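Local structure of pheromome Binding Protein (Epiphyas postvittana, 6VQ5) at residues Val15-Cys19 with Cys54-Leu59; Tyr36-Tyr41 with Ala115-Thr120; Leu44-Cys50 with Asp106-Leu112. The protein probably binds odorants such as moth pheromones and carries them. One frame throughout, in Å; residues are numbered along the deposited sequence.

Interaction 1 of 3, residues Val15-Cys19 with Cys54-Leu59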
loop_
_atom_site.group_PDB
_atom_site.type_symbol
_atom_site.label_atom_id
_atom_site.label_comp_id
_atom_site.label_asym_id
_atom_site.label_seq_id
_atom_site.Cartn_x
_atom_site.Cartn_y
_atom_site.Cartn_z
ATOM N N VAL A 15 1.958 -10.609 -7.760
ATOM C CA VAL A 15 0.689 -10.193 -7.109
ATOM C C VAL A 15 0.090 -9.028 -7.911
ATOM O O VAL A 15 -1.145 -9.043 -8.109
ATOM C CB VAL A 15 0.944 -9.890 -5.623
ATOM C CG1 VAL A 15 0.019 -8.835 -5.061
ATOM C CG2 VAL A 15 0.852 -11.158 -4.805
ATOM N N LEU A 16 0.923 -8.105 -8.402
ATOM C CA LEU A 16 0.486 -6.992 -9.295
ATOM C C LEU A 16 -0.123 -7.559 -10.590
ATOM O O LEU A 16 -1.230 -7.123 -10.959
ATOM C CB LEU A 16 1.665 -6.059 -9.609
ATOM C CG LEU A 16 1.343 -4.865 -10.512
ATOM C CD1 LEU A 16 0.082 -4.153 -10.050
ATOM C CD2 LEU A 16 2.492 -3.869 -10.573
ATOM N N GLU A 17 0.591 -8.472 -11.261
ATOM C CA GLU A 17 0.170 -9.114 -12.535
ATOM C C GLU A 17 -1.133 -9.881 -12.326
ATOM O O GLU A 17 -1.995 -9.832 -13.224
ATOM C CB GLU A 17 1.261 -10.041 -13.060
ATOM C CG GLU A 17 2.403 -9.314 -13.744
ATOM C CD GLU A 17 2.001 -8.312 -14.811
ATOM O OE1 GLU A 17 1.465 -8.715 -15.838
ATOM O OE2 GLU A 17 2.203 -7.124 -14.604
ATOM N N GLU A 18 -1.266 -10.592 -11.209
ATOM C CA GLU A 18 -2.507 -11.350 -10.911
ATOM C C GLU A 18 -3.646 -10.342 -10.810
ATOM O O GLU A 18 -4.634 -10.510 -11.541
ATOM C CB GLU A 18 -2.385 -12.177 -9.631
ATOM C CG GLU A 18 -1.582 -13.446 -9.816
ATOM C CD GLU A 18 -1.507 -14.313 -8.574
ATOM O OE1 GLU A 18 -1.935 -13.860 -7.500
ATOM O OE2 GLU A 18 -1.068 -15.474 -8.694
ATOM N N CYS A 19 -3.473 -9.316 -9.976
ATOM C CA CYS A 19 -4.498 -8.280 -9.710
ATOM C C CYS A 19 -4.882 -7.575 -11.005
ATOM O O CYS A 19 -6.074 -7.234 -11.151
ATOM C CB CYS A 19 -4.002 -7.309 -8.653
ATOM S SG CYS A 19 -3.972 -8.109 -7.030
ATOM N N CYS A 54 -6.560 -5.556 -3.638
ATOM C CA CYS A 54 -6.302 -6.861 -4.304
ATOM C C CYS A 54 -4.919 -7.389 -3.906
ATOM O O CYS A 54 -4.825 -8.567 -3.520
ATOM C CB CYS A 54 -6.395 -6.762 -5.820
ATOM S SG CYS A 54 -5.964 -8.328 -6.620
ATOM N N MET A 55 -3.889 -6.551 -4.008
ATOM C CA MET A 55 -2.490 -6.968 -3.736
ATOM C C MET A 55 -2.345 -7.254 -2.240
ATOM O O MET A 55 -1.698 -8.265 -1.901
ATOM C CB MET A 55 -1.472 -5.912 -4.181
ATOM C CG MET A 55 -1.357 -5.753 -5.694
ATOM S SD MET A 55 -0.335 -4.301 -6.140
ATOM C CE MET A 55 1.245 -4.819 -5.471
ATOM N N SER A 56 -2.951 -6.414 -1.396
ATOM C CA SER A 56 -2.889 -6.508 0.089
ATOM C C SER A 56 -3.464 -7.858 0.551
ATOM O O SER A 56 -2.790 -8.563 1.321
ATOM C CB SER A 56 -3.582 -5.320 0.745
ATOM O OG SER A 56 -2.876 -4.106 0.492
ATOM N N LYS A 57 -4.637 -8.233 0.040
ATOM C CA LYS A 57 -5.293 -9.537 0.318
ATOM C C LYS A 57 -4.364 -10.696 -0.066
ATOM O O LYS A 57 -4.156 -11.591 0.773
ATOM C CB LYS A 57 -6.618 -9.625 -0.441
ATOM C CG LYS A 57 -7.766 -8.893 0.235
ATOM C CD LYS A 57 -8.961 -8.662 -0.658
ATOM C CE LYS A 57 -10.169 -8.187 0.122
ATOM N NZ LYS A 57 -11.323 -7.913 -0.766
ATOM N N LYS A 58 -3.829 -10.678 -1.286
ATOM C CA LYS A 58 -2.949 -11.748 -1.821
ATOM C C LYS A 58 -1.658 -11.849 -1.007
ATOM O O LYS A 58 -1.102 -12.958 -0.956
ATOM C CB LYS A 58 -2.633 -11.499 -3.293
ATOM C CG LYS A 58 -3.790 -11.775 -4.242
ATOM C CD LYS A 58 -3.436 -11.506 -5.685
ATOM C CE LYS A 58 -4.563 -11.833 -6.639
ATOM N NZ LYS A 58 -4.859 -13.277 -6.657
ATOM N N LEU A 59 -1.190 -10.759 -0.394
ATOM C CA LEU A 59 0.001 -10.792 0.500
ATOM C C LEU A 59 -0.445 -10.974 1.954
ATOM O O LEU A 59 0.426 -10.910 2.833
ATOM C CB LEU A 59 0.813 -9.507 0.321
ATOM C CG LEU A 59 1.364 -9.274 -1.087
ATOM C CD1 LEU A 59 2.012 -7.904 -1.189
ATOM C CD2 LEU A 59 2.350 -10.369 -1.473
#

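Interaction 2 of 3, residues Tyr36-Tyr41 with Ala115-Thr120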
loop_
_atom_site.group_PDB
_atom_site.type_symbol
_atom_site.label_atom_id
_atom_site.label_comp_id
_atom_site.label_asym_id
_atom_site.label_seq_id
_atom_site.Cartn_x
_atom_site.Cartn_y
_atom_site.Cartn_z
ATOM N N TYR A 36 2.647 7.232 -7.619
ATOM C CA TYR A 36 2.451 6.984 -6.171
ATOM C C TYR A 36 3.804 6.974 -5.450
ATOM O O TYR A 36 3.956 7.633 -4.414
ATOM C CB TYR A 36 1.778 5.631 -5.952
ATOM C CG TYR A 36 1.842 5.160 -4.523
ATOM C CD1 TYR A 36 1.177 5.848 -3.525
ATOM C CD2 TYR A 36 2.568 4.037 -4.164
ATOM C CE1 TYR A 36 1.206 5.409 -2.213
ATOM C CE2 TYR A 36 2.604 3.587 -2.851
ATOM C CZ TYR A 36 1.930 4.282 -1.870
ATOM O OH TYR A 36 1.968 3.870 -0.569
ATOM N N TRP A 37 4.763 6.195 -5.945
ATOM C CA TRP A 37 6.013 5.979 -5.186
ATOM C C TRP A 37 6.849 7.263 -5.231
ATOM O O TRP A 37 7.593 7.542 -4.249
ATOM C CB TRP A 37 6.794 4.750 -5.650
ATOM C CG TRP A 37 7.710 4.355 -4.544
ATOM C CD1 TRP A 37 9.049 4.582 -4.460
ATOM C CD2 TRP A 37 7.309 3.856 -3.257
ATOM N NE1 TRP A 37 9.516 4.205 -3.230
ATOM C CE2 TRP A 37 8.472 3.750 -2.470
ATOM C CE3 TRP A 37 6.089 3.454 -2.697
ATOM C CZ2 TRP A 37 8.449 3.254 -1.166
ATOM C CZ3 TRP A 37 6.065 2.953 -1.408
ATOM C CH2 TRP A 37 7.233 2.857 -0.654
ATOM N N LYS A 38 6.737 8.037 -6.316
ATOM C CA LYS A 38 7.508 9.294 -6.413
ATOM C C LYS A 38 6.698 10.444 -5.808
ATOM O O LYS A 38 7.145 11.576 -5.891
ATOM C CB LYS A 38 8.057 9.463 -7.831
ATOM C CG LYS A 38 7.195 10.209 -8.810
ATOM C CD LYS A 38 7.910 10.422 -10.121
ATOM C CE LYS A 38 6.930 10.894 -11.166
ATOM N NZ LYS A 38 7.620 11.189 -12.426
ATOM N N GLU A 39 5.555 10.148 -5.204
ATOM C CA GLU A 39 4.748 11.076 -4.375
ATOM C C GLU A 39 3.981 12.075 -5.252
ATOM O O GLU A 39 3.645 13.153 -4.720
ATOM C CB GLU A 39 5.653 11.763 -3.351
ATOM C CG GLU A 39 5.098 11.703 -1.933
ATOM C CD GLU A 39 5.972 12.325 -0.862
ATOM O OE1 GLU A 39 7.024 12.889 -1.223
ATOM O OE2 GLU A 39 5.596 12.264 0.324
ATOM N N ASP A 40 3.713 11.754 -6.526
ATOM C CA ASP A 40 2.700 12.462 -7.361
ATOM C C ASP A 40 1.398 11.665 -7.268
ATOM O O ASP A 40 1.286 10.613 -7.923
ATOM C CB ASP A 40 3.080 12.676 -8.836
ATOM C CG ASP A 40 1.930 13.281 -9.672
ATOM O OD1 ASP A 40 1.120 14.094 -9.103
ATOM O OD2 ASP A 40 1.802 12.931 -10.903
ATOM N N TYR A 41 0.434 12.182 -6.516
ATOM C CA TYR A 41 -0.865 11.526 -6.241
ATOM C C TYR A 41 -1.994 12.136 -7.081
ATOM O O TYR A 41 -3.126 11.622 -6.991
ATOM C CB TYR A 41 -1.237 11.699 -4.772
ATOM C CG TYR A 41 -0.242 11.177 -3.771
ATOM C CD1 TYR A 41 0.632 10.142 -4.069
ATOM C CD2 TYR A 41 -0.214 11.699 -2.494
ATOM C CE1 TYR A 41 1.529 9.660 -3.130
ATOM C CE2 TYR A 41 0.659 11.219 -1.536
ATOM C CZ TYR A 41 1.535 10.201 -1.857
ATOM O OH TYR A 41 2.383 9.725 -0.904
ATOM N N ALA A 115 -2.610 4.320 1.701
ATOM C CA ALA A 115 -1.359 4.119 0.930
ATOM C C ALA A 115 -0.625 5.457 0.768
ATOM O O ALA A 115 0.624 5.465 0.900
ATOM C CB ALA A 115 -1.655 3.485 -0.408
ATOM N N LYS A 116 -1.366 6.542 0.523
ATOM C CA LYS A 116 -0.807 7.912 0.345
ATOM C C LYS A 116 -0.308 8.458 1.691
ATOM O O LYS A 116 0.802 9.008 1.744
ATOM C CB LYS A 116 -1.870 8.841 -0.231
ATOM C CG LYS A 116 -2.212 8.582 -1.686
ATOM C CD LYS A 116 -2.889 9.765 -2.328
ATOM C CE LYS A 116 -4.354 9.887 -1.974
ATOM N NZ LYS A 116 -4.896 11.145 -2.514
ATOM N N CYS A 117 -1.124 8.337 2.731
ATOM C CA CYS A 117 -0.758 8.680 4.121
ATOM C C CYS A 117 0.540 7.954 4.487
ATOM O O CYS A 117 1.482 8.607 4.963
ATOM C CB CYS A 117 -1.895 8.305 5.060
ATOM S SG CYS A 117 -1.473 8.536 6.802
ATOM N N PHE A 118 0.590 6.647 4.245
ATOM C CA PHE A 118 1.768 5.787 4.520
ATOM C C PHE A 118 2.997 6.329 3.776
ATOM O O PHE A 118 3.994 6.684 4.414
ATOM C CB PHE A 118 1.486 4.336 4.121
ATOM C CG PHE A 118 2.680 3.441 4.263
ATOM C CD1 PHE A 118 3.116 3.053 5.518
ATOM C CD2 PHE A 118 3.384 3.012 3.144
ATOM C CE1 PHE A 118 4.226 2.227 5.650
ATOM C CE2 PHE A 118 4.506 2.205 3.274
ATOM C CZ PHE A 118 4.917 1.801 4.527
ATOM N N ARG A 119 2.929 6.377 2.444
ATOM C CA ARG A 119 4.080 6.756 1.585
ATOM C C ARG A 119 4.597 8.132 2.019
ATOM O O ARG A 119 5.821 8.292 2.102
ATOM C CB ARG A 119 3.667 6.745 0.115
ATOM C CG ARG A 119 4.698 7.339 -0.829
ATOM C CD ARG A 119 5.982 6.554 -0.781
ATOM N NE ARG A 119 7.014 7.176 -1.597
ATOM C CZ ARG A 119 7.955 8.011 -1.153
ATOM N NH1 ARG A 119 8.009 8.372 0.119
ATOM N NH2 ARG A 119 8.827 8.508 -2.006
ATOM N N THR A 120 3.708 9.078 2.297
ATOM C CA THR A 120 4.093 10.468 2.637
ATOM C C THR A 120 4.758 10.504 4.025
ATOM O O THR A 120 5.741 11.253 4.154
ATOM C CB THR A 120 2.914 11.438 2.445
ATOM O OG1 THR A 120 2.696 11.604 1.043
ATOM C CG2 THR A 120 3.148 12.801 3.052
#

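Interaction 3 of 3, residues Leu44-Cys50 with Asp106-Leu112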
loop_
_atom_site.group_PDB
_atom_site.type_symbol
_atom_site.label_atom_id
_atom_site.label_comp_id
_atom_site.label_asym_id
_atom_site.label_seq_id
_atom_site.Cartn_x
_atom_site.Cartn_y
_atom_site.Cartn_z
ATOM N N LEU A 44 -4.034 9.646 -9.373
ATOM C CA LEU A 44 -4.418 8.316 -8.839
ATOM C C LEU A 44 -5.949 8.271 -8.675
ATOM O O LEU A 44 -6.496 9.144 -8.010
ATOM C CB LEU A 44 -3.693 8.064 -7.517
ATOM C CG LEU A 44 -2.171 8.132 -7.568
ATOM C CD1 LEU A 44 -1.589 7.945 -6.176
ATOM C CD2 LEU A 44 -1.581 7.106 -8.518
ATOM N N ASN A 45 -6.614 7.279 -9.268
ATOM C CA ASN A 45 -8.094 7.139 -9.231
ATOM C C ASN A 45 -8.445 5.945 -8.338
ATOM O O ASN A 45 -7.529 5.285 -7.834
ATOM C CB ASN A 45 -8.702 7.029 -10.634
ATOM C CG ASN A 45 -8.207 5.827 -11.419
ATOM O OD1 ASN A 45 -7.590 4.900 -10.875
ATOM N ND2 ASN A 45 -8.450 5.853 -12.720
ATOM N N ARG A 46 -9.737 5.713 -8.136
ATOM C CA ARG A 46 -10.283 4.645 -7.268
ATOM C C ARG A 46 -9.639 3.295 -7.629
ATOM O O ARG A 46 -9.269 2.543 -6.708
ATOM C CB ARG A 46 -11.802 4.624 -7.431
ATOM C CG ARG A 46 -12.497 3.704 -6.449
ATOM C CD ARG A 46 -13.994 3.714 -6.633
ATOM N NE ARG A 46 -14.602 2.738 -5.746
ATOM C CZ ARG A 46 -14.691 1.437 -5.981
ATOM N NH1 ARG A 46 -14.208 0.916 -7.092
ATOM N NH2 ARG A 46 -15.268 0.652 -5.093
ATOM N N ASP A 47 -9.505 2.997 -8.919
ATOM C CA ASP A 47 -8.993 1.686 -9.398
ATOM C C ASP A 47 -7.609 1.419 -8.806
ATOM O O ASP A 47 -7.312 0.250 -8.555
ATOM C CB ASP A 47 -8.954 1.606 -10.928
ATOM C CG ASP A 47 -10.326 1.554 -11.583
ATOM O OD1 ASP A 47 -11.293 1.119 -10.901
ATOM O OD2 ASP A 47 -10.413 1.953 -12.765
ATOM N N VAL A 48 -6.780 2.449 -8.600
ATOM C CA VAL A 48 -5.436 2.269 -7.979
ATOM C C VAL A 48 -5.664 1.758 -6.557
ATOM O O VAL A 48 -4.888 0.888 -6.094
ATOM C CB VAL A 48 -4.582 3.551 -8.001
ATOM C CG1 VAL A 48 -3.236 3.362 -7.301
ATOM C CG2 VAL A 48 -4.369 4.047 -9.418
ATOM N N GLY A 49 -6.692 2.275 -5.893
ATOM C CA GLY A 49 -7.144 1.763 -4.584
ATOM C C GLY A 49 -7.526 0.297 -4.664
ATOM O O GLY A 49 -7.055 -0.468 -3.825
ATOM N N CYS A 50 -8.344 -0.093 -5.641
ATOM C CA CYS A 50 -8.809 -1.496 -5.826
ATOM C C CYS A 50 -7.580 -2.404 -6.073
ATOM O O CYS A 50 -7.511 -3.498 -5.481
ATOM C CB CYS A 50 -9.881 -1.579 -6.915
ATOM S SG CYS A 50 -11.391 -0.597 -6.608
ATOM N N ASP A 106 -15.907 3.363 1.180
ATOM C CA ASP A 106 -15.406 2.655 -0.020
ATOM C C ASP A 106 -14.024 2.090 0.313
ATOM O O ASP A 106 -13.108 2.889 0.536
ATOM C CB ASP A 106 -15.398 3.636 -1.193
ATOM C CG ASP A 106 -14.738 3.107 -2.439
ATOM O OD1 ASP A 106 -13.962 2.137 -2.331
ATOM O OD2 ASP A 106 -15.002 3.681 -3.500
ATOM N N GLN A 107 -13.872 0.767 0.343
ATOM C CA GLN A 107 -12.621 0.101 0.807
ATOM C C GLN A 107 -11.506 0.303 -0.221
ATOM O O GLN A 107 -10.333 0.182 0.174
ATOM C CB GLN A 107 -12.841 -1.390 1.076
ATOM C CG GLN A 107 -13.678 -1.685 2.315
ATOM C CD GLN A 107 -13.928 -3.173 2.425
ATOM O OE1 GLN A 107 -13.168 -3.986 1.887
ATOM N NE2 GLN A 107 -14.998 -3.554 3.119
ATOM N N CYS A 108 -11.856 0.590 -1.482
ATOM C CA CYS A 108 -10.903 0.963 -2.562
ATOM C C CYS A 108 -10.308 2.355 -2.268
ATOM O O CYS A 108 -9.061 2.496 -2.282
ATOM C CB CYS A 108 -11.567 0.921 -3.937
ATOM S SG CYS A 108 -11.819 -0.755 -4.588
ATOM N N MET A 109 -11.161 3.345 -1.979
ATOM C CA MET A 109 -10.745 4.727 -1.630
ATOM C C MET A 109 -9.990 4.706 -0.303
ATOM O O MET A 109 -8.946 5.382 -0.219
ATOM C CB MET A 109 -11.943 5.676 -1.558
ATOM C CG MET A 109 -12.538 5.989 -2.944
ATOM S SD MET A 109 -11.356 6.798 -4.111
ATOM C CE MET A 109 -11.000 8.299 -3.197
ATOM N N LYS A 110 -10.464 3.914 0.664
ATOM C CA LYS A 110 -9.810 3.749 1.988
ATOM C C LYS A 110 -8.353 3.308 1.790
ATOM O O LYS A 110 -7.464 3.869 2.476
ATOM C CB LYS A 110 -10.558 2.740 2.853
ATOM C CG LYS A 110 -10.065 2.677 4.291
ATOM C CD LYS A 110 -10.924 1.874 5.242
ATOM C CE LYS A 110 -10.219 0.637 5.758
ATOM N NZ LYS A 110 -10.840 0.138 7.007
ATOM N N ALA A 111 -8.103 2.353 0.888
ATOM C CA ALA A 111 -6.757 1.784 0.639
ATOM C C ALA A 111 -5.873 2.824 -0.057
ATOM O O ALA A 111 -4.672 2.935 0.286
ATOM C CB ALA A 111 -6.870 0.513 -0.165
ATOM N N LEU A 112 -6.426 3.558 -1.017
ATOM C CA LEU A 112 -5.652 4.607 -1.728
ATOM C C LEU A 112 -5.191 5.651 -0.702
ATOM O O LEU A 112 -3.992 5.973 -0.683
ATOM C CB LEU A 112 -6.505 5.236 -2.831
ATOM C CG LEU A 112 -5.796 6.282 -3.678
ATOM C CD1 LEU A 112 -4.523 5.705 -4.255
ATOM C CD2 LEU A 112 -6.701 6.803 -4.771
#

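Interaction 1 of 3, residues Val15-Cys19 with Cys54-Leu59
Val15 faces Met55 and Leu59 with its two methyls, and here the contact between 15-19 and 54-59 is most closely packed. CG1 of Val15 rests against CB of Met55 at 3.4 Å, while CG2 of Val15 turns to CD2 of Leu59, 3.7 Å off, and to the CB of Lys58. The Met55 chain then runs under helix 13-23: its CG passes beside the sulfur of Cys19, and its SD stops 3.9 Å from CD1 of Leu16, which leads on to Ile30 and Leu33 of helix 28-37. Next to this apolar patch, Cys19 SG is bonded to Cys54 SG at 2.0 Å, with a disulfide torsion of -88°, near a right angle.

The outer side is looser and polar. Lys58 reaches back over the first helix with its CD beside the disulfide, 3.7 Å from Cys19 SG, and a turn at the last torsion (chi4 -66°) swings NZ toward Glu18. NZ of Lys58 meets OE1 of Glu18 at 3.1 Å from above the carboxylate plane, 48° out of it, and Glu22 gives the ammonium a second salt bridge. A covalent staple, the first-to-third cysteine link of the classical insect odorant-binding fold, thus sits between an oily inner layer and a surface ion cluster; the two acids probably share the charge of one lysine, while its aliphatic stem packs against the Cys19 sulfur.

Interaction 2 of 3, residues Tyr36-Tyr41 with Ala115-Thr120
Arg119 swings CG opposite its backbone N (chi1 170°) and then bends at chi2 (62°), which lays CD and NE over the indole of Trp37. CD of Arg119 stands 3.6 Å from the centroid of the Trp37 six-membered ring, and CZ of Arg119 makes a cation-pi contact with the five-membered ring. From there NE and NH2 of Arg119 both grip the carbonyl O of Trp37, each at 2.7 Å, side-on and within the guanidinium plane. Glu39, at positive phi, closes helix 28-37 with a Schellman motif just beyond this carbonyl.

Tyr36 sends its OH to Ala115 O at 2.6 Å, arriving on the face of the carbonyl away from the helical bond of Arg119 N. Tyr41 spreads one ring face over Lys116, whose CG lies 3.7 Å from the Tyr41 ring centroid, and Tyr41 OH and Thr120 OG1 share a hydrogen bond of 2.7 Å. A leucine in place of Arg119 would probably leave the Trp37 carbonyl without either donor and one face of the indole without its guanidinium partner. Aromatic rings thus pair with the aliphatic stems of basic residues, while a positive group sits at the helix's C-terminal end, where it probably offsets the partial negative charge gathered there.

Interaction 3 of 3, residues Leu44-Cys50 with Asp106-Leu112
Leu112 is the main bump: it fills the hollow formed by Leu44, Asn45, Val48 and Gly49. Its CD1 lies 4.1 Å from Val48 CG1, and just as far from Leu44 CB, whereas CD2 of Leu112 drops onto the backbone O of Asn45 at 3.5 Å. The floor is Gly49, with CA 3.9 Å from Leu112 CB and 3.1 Å from the carbonyl O of Cys108, a CA-H...O contact; the absence of a side chain on Gly49 lets that carbonyl come close. The bare patch lets the helices cross almost at right angles (87°) with axes only 7.2 Å apart. Beside it runs the disulfide between Cys50 SG and Cys108 SG, the second-to-fifth cysteine link in the interlocked set of three of classical insect odorant-binding proteins.

Further out, Arg46 lies extended across the start of helix 107-121. Its guanidinium covers the CB of Cys108, which sits 3.7 Å from the plane and under its centre, and the sulfur of Met109 nestles against Arg46 CB at 4.0 Å. NE of Arg46 makes a salt bridge to OD2 of Asp106, at the edge of the guanidinium, leaving OD1 of Asp106 to cap the helix by accepting from Met109 N.

How the interactions relate
Helix 46-58 carries both interaction 1 and interaction 3, whose centres are 14 Å apart; its start is bonded to helix 107-121, its end to helix 13-23. Helix 107-121 continues into interaction 2, 13 Å from interaction 3 centre to centre, and these two touch where Tyr36 CB meets Leu44 CD1 at 4.1 Å. The centres of interactions 1 and 2 lie 18 Å apart on opposite sides of the chain's centre. Interaction 1 reaches the ligand pocket, lined by Phe12, Ile13, His80 and Ala128, indirectly, through Met55 touching Phe12; in interaction 2 the side chain of Trp37 lies about 4 Å from a bound 2-(2-methoxyethoxy)ethanol, probably left from crystallisation.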